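Local structure of SspB protein (6JUF) at residues 146-149 with 150-154; 228-231 with 232-235; 273-276 with 277-281. The protein probably serves as a metal-dependent DNase in a phosphorothioation-sensing defence system (SspABCD-SspE) that protects bacteria against phages. One frame throughout, in Å; residues are numbered along the deposited sequence.

Overall arrangement
The three contacts follow one another along the chain, each a short-range contact within a continuous run of residues. Contact 1 belongs to helix 145-159, contact 2 to the start of helix 231-243 and the loop before it, contact 3 to helix 272-285. Contacts 2 and 3 are neighbours, with centres about 9 Å apart: Ala-231, Ile-234 and Ala-235 of one helix pack on Ile-275, Ala-278 and Leu-279 of the other. Contact 1 stands apart, its centre about 31 Å from contact 2 and about 33 Å from contact 3. It lies in one unit of helices and a three-stranded sheet, contacts 2 and 3 in a second of similar order, both probably winged-helix-like.

Contact 1: residues 146-149 with 150-154; sequences ADLT and QVIVR
Leu-148 and Ile-152, one helical turn apart, make the apolar contact of this piece: Leu-148 CG lies 4.0 Å from Ile-152 CD1, the two side chains crossing at a slant. Leu-148 CG is anti to the backbone N (chi1 -176°), which leans the branch along the helix toward the next turn. Ile-152 reaches back to meet it, and its CG1 also rests beside the carbonyl oxygen, 3.4 Å from Leu-148 O. The neighbouring pair, Thr-149 and Val-153, is looser between methyls, with CG2 to CG2 at 4.2 Å; Val-153 CG2 sits closer to the backbone, 3.2 Å from Thr-149 O.

Among the polar interactions, four consecutive alpha-helical bonds tie the two halves together. Gln-150 N to Ala-146 O is 2.9 Å, and the next two, from Val-151 N to Asp-147 O and from Ile-152 N to Leu-148 O, are slightly longer. Val-153 N closes the set on Thr-149 O at 2.9 Å, nearly straight (165°). The hydroxyl of Thr-149 turns the other way, to Leu-145 O, so this buried polar group is satisfied within its own helix.

The helix leaves strand 142-144, and Asp-147 N is hydrogen-bonded to Thr-144 OG1. Ile-152 is wedged between two helices, against Ile-169 and Val-173 of helix 166-180 and Ser-130 and Val-133 of helix 129-137. Leu-148 packs on Ala-134, while Thr-149 leans on Val-173. Helix 129-137, strand 142-144, this helix, helix 166-180 and strands 208-211 and 218-221, the last central in the sheet, follow in an order consistent with a winged-helix-like unit whose middle helix is 145-159.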
loop_
_atom_site.group_PDB
_atom_site.type_symbol
_atom_site.label_atom_id
_atom_site.label_comp_id
_atom_site.label_asym_id
_atom_site.label_seq_id
_atom_site.Cartn_x
_atom_site.Cartn_y
_atom_site.Cartn_z
ATOM N N ALA B 146 -18.109 -20.370 -1.825
ATOM C CA ALA B 146 -19.463 -20.910 -1.511
ATOM C C ALA B 146 -19.498 -21.494 -0.099
ATOM O O ALA B 146 -20.472 -21.300 0.649
ATOM C CB ALA B 146 -19.893 -21.937 -2.569
ATOM N N ASP B 147 -18.446 -22.255 0.260
ATOM C CA ASP B 147 -18.352 -22.852 1.608
ATOM C C ASP B 147 -18.340 -21.811 2.723
ATOM O O ASP B 147 -19.128 -21.907 3.701
ATOM C CB ASP B 147 -17.087 -23.704 1.833
ATOM C CG ASP B 147 -17.045 -24.971 0.972
ATOM O OD1 ASP B 147 -18.100 -25.514 0.528
ATOM O OD2 ASP B 147 -15.874 -25.377 0.760
ATOM N N LEU B 148 -17.530 -20.768 2.526
ATOM C CA LEU B 148 -17.495 -19.692 3.506
ATOM C C LEU B 148 -18.814 -18.930 3.600
ATOM O O LEU B 148 -19.305 -18.600 4.681
ATOM C CB LEU B 148 -16.325 -18.752 3.249
ATOM C CG LEU B 148 -16.163 -17.639 4.288
ATOM C CD1 LEU B 148 -15.953 -18.198 5.705
ATOM C CD2 LEU B 148 -14.993 -16.761 3.876
ATOM N N THR B 149 -19.396 -18.644 2.436
ATOM C CA THR B 149 -20.713 -18.038 2.437
ATOM C C THR B 149 -21.721 -18.867 3.274
ATOM O O THR B 149 -22.460 -18.313 4.105
ATOM C CB THR B 149 -21.226 -17.847 0.986
ATOM O OG1 THR B 149 -20.368 -16.895 0.337
ATOM C CG2 THR B 149 -22.701 -17.338 0.991
ATOM N N GLN B 150 -21.723 -20.190 3.072
ATOM C CA GLN B 150 -22.710 -21.039 3.794
ATOM C C GLN B 150 -22.497 -21.037 5.313
ATOM O O GLN B 150 -23.467 -20.995 6.103
ATOM C CB GLN B 150 -22.751 -22.459 3.197
ATOM C CG GLN B 150 -23.472 -22.452 1.850
ATOM C CD GLN B 150 -24.862 -21.789 1.903
ATOM O OE1 GLN B 150 -25.162 -20.833 1.134
ATOM N NE2 GLN B 150 -25.734 -22.308 2.791
ATOM N N VAL B 151 -21.234 -21.026 5.746
ATOM C CA VAL B 151 -20.962 -20.933 7.169
ATOM C C VAL B 151 -21.456 -19.617 7.767
ATOM O O VAL B 151 -22.069 -19.603 8.817
ATOM C CB VAL B 151 -19.490 -21.243 7.495
ATOM C CG1 VAL B 151 -19.222 -21.103 9.002
ATOM C CG2 VAL B 151 -19.234 -22.673 7.113
ATOM N N ILE B 152 -21.212 -18.514 7.060
ATOM C CA ILE B 152 -21.689 -17.239 7.557
ATOM C C ILE B 152 -23.233 -17.219 7.611
ATOM O O ILE B 152 -23.782 -16.776 8.589
ATOM C CB ILE B 152 -21.162 -16.054 6.747
ATOM C CG1 ILE B 152 -19.628 -16.002 6.861
ATOM C CG2 ILE B 152 -21.802 -14.781 7.247
ATOM C CD1 ILE B 152 -18.940 -15.235 5.747
ATOM N N VAL B 153 -23.880 -17.741 6.557
ATOM C CA VAL B 153 -25.353 -17.815 6.515
ATOM C C VAL B 153 -25.863 -18.558 7.771
ATOM O O VAL B 153 -26.794 -18.120 8.395
ATOM C CB VAL B 153 -25.847 -18.537 5.262
ATOM C CG1 VAL B 153 -27.322 -18.998 5.373
ATOM C CG2 VAL B 153 -25.576 -17.681 4.030
ATOM N N ARG B 154 -25.230 -19.697 8.106
ATOM C CA ARG B 154 -25.642 -20.509 9.244
ATOM C C ARG B 154 -25.614 -19.665 10.518
ATOM O O ARG B 154 -26.567 -19.657 11.295
ATOM C CB ARG B 154 -24.753 -21.763 9.313
ATOM C CG ARG B 154 -25.196 -22.840 10.301
ATOM C CD ARG B 154 -24.158 -23.967 10.408
ATOM N NE ARG B 154 -23.143 -23.693 11.446
ATOM C CZ ARG B 154 -23.337 -23.851 12.764
ATOM N NH1 ARG B 154 -24.505 -24.272 13.240
ATOM N NH2 ARG B 154 -22.365 -23.591 13.621
#

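Contact 2: residues 228-231 with 232-235; sequences SLPA and RIIA
The ring of Pro-230 meets Ile-233 with one face: Ile-233 CG1 lies over it, 3.8 Å from Pro-230 CD and almost as near CG, and the two side chains run side by side in the same direction. Gln-317 of the same chain and Glu-195 of the second subunit also pack against the ring. Arg-232 NE is hydrogen-bonded to Gln-317 OE1 of helix 306-317.

Leu-229 touches both isoleucines. Its chi1 of 175° swings the branch toward the helix, and chi2 (51°) turns CD1 to Ile-233 and CD2 to Ile-234. CD1 touches Ile-233 CG2 at 3.8 Å, whereas CD2 and CG bear on Ile-234, with Leu-229 CG 3.6 Å from Ile-234 CG1. Leu-229 and Ile-234 cross at about a right angle, a branched end laid over the flank of the isoleucine. Trp-111 of helix 107-118 and Phe-268 of helix 264-268 pack on both Leu-229 and Ile-233, burying this corner.

Pro-230 is the N-cap residue. Its carbonyl oxygen receives the first helical bond from Ile-234 N, 3.2 Å long and close to straight at 168°; Ile-233 N approaches the same oxygen at 3.0 Å but at a poor angle, a weak bond. Ala-235 N follows with a hydrogen bond of 2.9 Å to Ala-231 O.

Leu-229 just before the cap and Ile-234 in the first turn form a hydrophobic staple. As the proline ring has no polar atom to cap the first N-H groups, the chemistry implies that the helix start relies, as far as this contact goes, on the hydrophobic staple and backbone bonds.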
loop_
_atom_site.group_PDB
_atom_site.type_symbol
_atom_site.label_atom_id
_atom_site.label_comp_id
_atom_site.label_asym_id
_atom_site.label_seq_id
_atom_site.Cartn_x
_atom_site.Cartn_y
_atom_site.Cartn_z
ATOM N N SER B 228 6.616 -10.226 9.717
ATOM C CA SER B 228 6.055 -8.847 9.723
ATOM C C SER B 228 5.203 -8.430 10.921
ATOM O O SER B 228 4.824 -7.254 10.992
ATOM C CB SER B 228 5.264 -8.540 8.419
ATOM O OG SER B 228 4.009 -9.174 8.500
ATOM N N LEU B 229 4.954 -9.354 11.853
ATOM C CA LEU B 229 4.037 -9.121 13.013
ATOM C C LEU B 229 4.894 -8.873 14.241
ATOM O O LEU B 229 5.473 -9.835 14.803
ATOM C CB LEU B 229 3.104 -10.305 13.187
ATOM C CG LEU B 229 2.165 -10.281 14.417
ATOM C CD1 LEU B 229 1.374 -8.985 14.540
ATOM C CD2 LEU B 229 1.291 -11.553 14.395
ATOM N N PRO B 230 5.030 -7.596 14.641
ATOM C CA PRO B 230 5.932 -7.321 15.779
ATOM C C PRO B 230 5.413 -7.956 17.095
ATOM O O PRO B 230 4.189 -8.030 17.365
ATOM C CB PRO B 230 5.971 -5.768 15.888
ATOM C CG PRO B 230 5.504 -5.304 14.549
ATOM C CD PRO B 230 4.496 -6.354 14.081
ATOM N N ALA B 231 6.383 -8.376 17.943
ATOM C CA ALA B 231 6.054 -8.872 19.297
ATOM C C ALA B 231 5.175 -7.942 20.121
ATOM O O ALA B 231 4.250 -8.416 20.784
ATOM C CB ALA B 231 7.348 -9.167 20.049
ATOM N N ARG B 232 5.431 -6.624 20.074
ATOM C CA ARG B 232 4.602 -5.714 20.858
ATOM C C ARG B 232 3.168 -5.594 20.309
ATOM O O ARG B 232 2.258 -5.289 21.027
ATOM C CB ARG B 232 5.256 -4.326 20.993
ATOM C CG ARG B 232 6.481 -4.431 21.941
ATOM C CD ARG B 232 7.111 -3.060 22.200
ATOM N NE ARG B 232 7.854 -2.620 21.041
ATOM C CZ ARG B 232 8.966 -1.868 21.054
ATOM N NH1 ARG B 232 9.515 -1.486 22.195
ATOM N NH2 ARG B 232 9.551 -1.521 19.917
ATOM N N ILE B 233 2.985 -5.858 18.992
ATOM C CA ILE B 233 1.585 -5.879 18.483
ATOM C C ILE B 233 0.816 -7.117 19.003
ATOM O O ILE B 233 -0.331 -7.023 19.448
ATOM C CB ILE B 233 1.515 -5.803 16.929
ATOM C CG1 ILE B 233 2.119 -4.503 16.358
ATOM C CG2 ILE B 233 0.056 -6.006 16.447
ATOM C CD1 ILE B 233 1.433 -3.223 16.813
ATOM N N ILE B 234 1.509 -8.260 19.014
ATOM C CA ILE B 234 0.985 -9.491 19.645
ATOM C C ILE B 234 0.636 -9.244 21.122
ATOM O O ILE B 234 -0.479 -9.516 21.583
ATOM C CB ILE B 234 1.942 -10.679 19.463
ATOM C CG1 ILE B 234 2.077 -11.026 17.954
ATOM C CG2 ILE B 234 1.431 -11.892 20.232
ATOM C CD1 ILE B 234 3.262 -11.956 17.613
ATOM N N ALA B 235 1.618 -8.704 21.876
ATOM C CA ALA B 235 1.395 -8.471 23.314
ATOM C C ALA B 235 0.257 -7.479 23.598
ATOM O O ALA B 235 -0.588 -7.690 24.477
ATOM C CB ALA B 235 2.709 -8.029 23.965
#

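Contact 3: residues 273-276 with 277-281; sequences ADIA and AALEK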
loop_
_atom_site.group_PDB
_atom_site.type_symbol
_atom_site.label_atom_id
_atom_site.label_comp_id
_atom_site.label_asym_id
_atom_site.label_seq_id
_atom_site.Cartn_x
_atom_site.Cartn_y
_atom_site.Cartn_z
ATOM N N ALA B 273 2.988 -21.170 20.546
ATOM C CA ALA B 273 4.435 -21.012 20.785
ATOM C C ALA B 273 4.830 -19.613 20.381
ATOM O O ALA B 273 5.686 -18.985 21.016
ATOM C CB ALA B 273 5.275 -22.037 19.979
ATOM N N ASP B 274 4.255 -19.133 19.285
ATOM C CA ASP B 274 4.573 -17.816 18.742
ATOM C C ASP B 274 4.083 -16.715 19.697
ATOM O O ASP B 274 4.743 -15.682 19.882
ATOM C CB ASP B 274 3.850 -17.624 17.399
ATOM C CG ASP B 274 4.290 -18.620 16.360
ATOM O OD1 ASP B 274 5.506 -18.882 16.300
ATOM O OD2 ASP B 274 3.406 -19.114 15.614
ATOM N N ILE B 275 2.891 -16.903 20.238
ATOM C CA ILE B 275 2.351 -15.962 21.202
ATOM C C ILE B 275 3.227 -15.981 22.462
ATOM O O ILE B 275 3.514 -14.936 23.040
ATOM C CB ILE B 275 0.905 -16.316 21.532
ATOM C CG1 ILE B 275 -0.005 -16.145 20.296
ATOM C CG2 ILE B 275 0.365 -15.476 22.662
ATOM C CD1 ILE B 275 -1.360 -16.819 20.475
ATOM N N ALA B 276 3.637 -17.171 22.895
ATOM C CA ALA B 276 4.491 -17.244 24.097
ATOM C C ALA B 276 5.793 -16.525 23.889
ATOM O O ALA B 276 6.275 -15.818 24.780
ATOM C CB ALA B 276 4.764 -18.714 24.426
ATOM N N ALA B 277 6.385 -16.721 22.720
ATOM C CA ALA B 277 7.697 -16.099 22.450
ATOM C C ALA B 277 7.602 -14.577 22.426
ATOM O O ALA B 277 8.495 -13.877 22.952
ATOM C CB ALA B 277 8.316 -16.619 21.173
ATOM N N ALA B 278 6.523 -14.044 21.873
ATOM C CA ALA B 278 6.321 -12.587 21.860
ATOM C C ALA B 278 6.110 -12.066 23.277
ATOM O O ALA B 278 6.666 -11.017 23.642
ATOM C CB ALA B 278 5.136 -12.217 20.986
ATOM N N LEU B 279 5.309 -12.781 24.084
ATOM C CA LEU B 279 5.004 -12.295 25.423
ATOM C C LEU B 279 6.270 -12.363 26.302
ATOM O O LEU B 279 6.454 -11.559 27.206
ATOM C CB LEU B 279 3.854 -13.106 26.033
ATOM C CG LEU B 279 2.484 -12.949 25.382
ATOM C CD1 LEU B 279 1.496 -13.943 25.984
ATOM C CD2 LEU B 279 1.984 -11.517 25.442
ATOM N N GLU B 280 7.130 -13.319 26.002
ATOM C CA GLU B 280 8.368 -13.419 26.817
ATOM C C GLU B 280 9.249 -12.220 26.573
ATOM O O GLU B 280 9.851 -11.653 27.486
ATOM C CB GLU B 280 9.115 -14.695 26.462
ATOM C CG GLU B 280 8.346 -15.899 27.012
ATOM C CD GLU B 280 9.116 -17.188 27.044
ATOM O OE1 GLU B 280 8.814 -17.975 27.945
ATOM O OE2 GLU B 280 10.019 -17.425 26.213
ATOM N N LYS B 281 9.394 -11.864 25.289
ATOM C CA LYS B 281 10.196 -10.705 24.918
ATOM C C LYS B 281 9.664 -9.431 25.532
ATOM O O LYS B 281 10.404 -8.643 26.100
ATOM C CB LYS B 281 10.271 -10.613 23.382
ATOM C CG LYS B 281 11.316 -9.639 22.894
ATOM C CD LYS B 281 11.389 -9.803 21.398
ATOM C CE LYS B 281 11.792 -8.522 20.689
ATOM N NZ LYS B 281 11.833 -8.907 19.241
#
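Ile-275 and Leu-279 pack side by side along helix 272-285, pointing the same way, with Ile-275 CG2 3.8 Å from Leu-279 CD1. The leucine's CG stands beside its backbone N (chi1 -67°), which presses it close to the preceding turn: CG is only 3.2 Å from Ile-275 O. Both residues continue into the core, against Leu-254 of helix 254-259. Leu-279 further reaches Leu-291 and Leu-300 of the sheet.

Backbone bonds carry the polar side. The run from Ala-277 N to Ala-273 O (2.9 Å), through Ala-278 and Leu-279, to Glu-280 N on Ala-276 O (2.9 Å) is unbroken, the last bond bent to 144°. Glu-280 CG, held next to its own N by a chi1 of -72°, makes a tight approach to the same oxygen, 3.0 Å from Ala-276 O, before the extended chain carries the carboxylate to a salt bridge with Arg-298 of strand 298-302. Near the helix start, Asp-274 OD2 accepts a hydrogen bond from Arg-271 N.

Small residues set the remaining faces: Ala-278 packs on Ala-231 and Ile-234 of helix 231-243, while Ala-273 and Ala-277 are exposed. Leaving aside the short helix 264-268, helix 231-243, strand 250-253, helix 254-259, this helix and the antiparallel hairpin 289-293/298-302 follow in an order consistent with a winged-helix domain, where helix 272-285 would hold the place of the recognition helix.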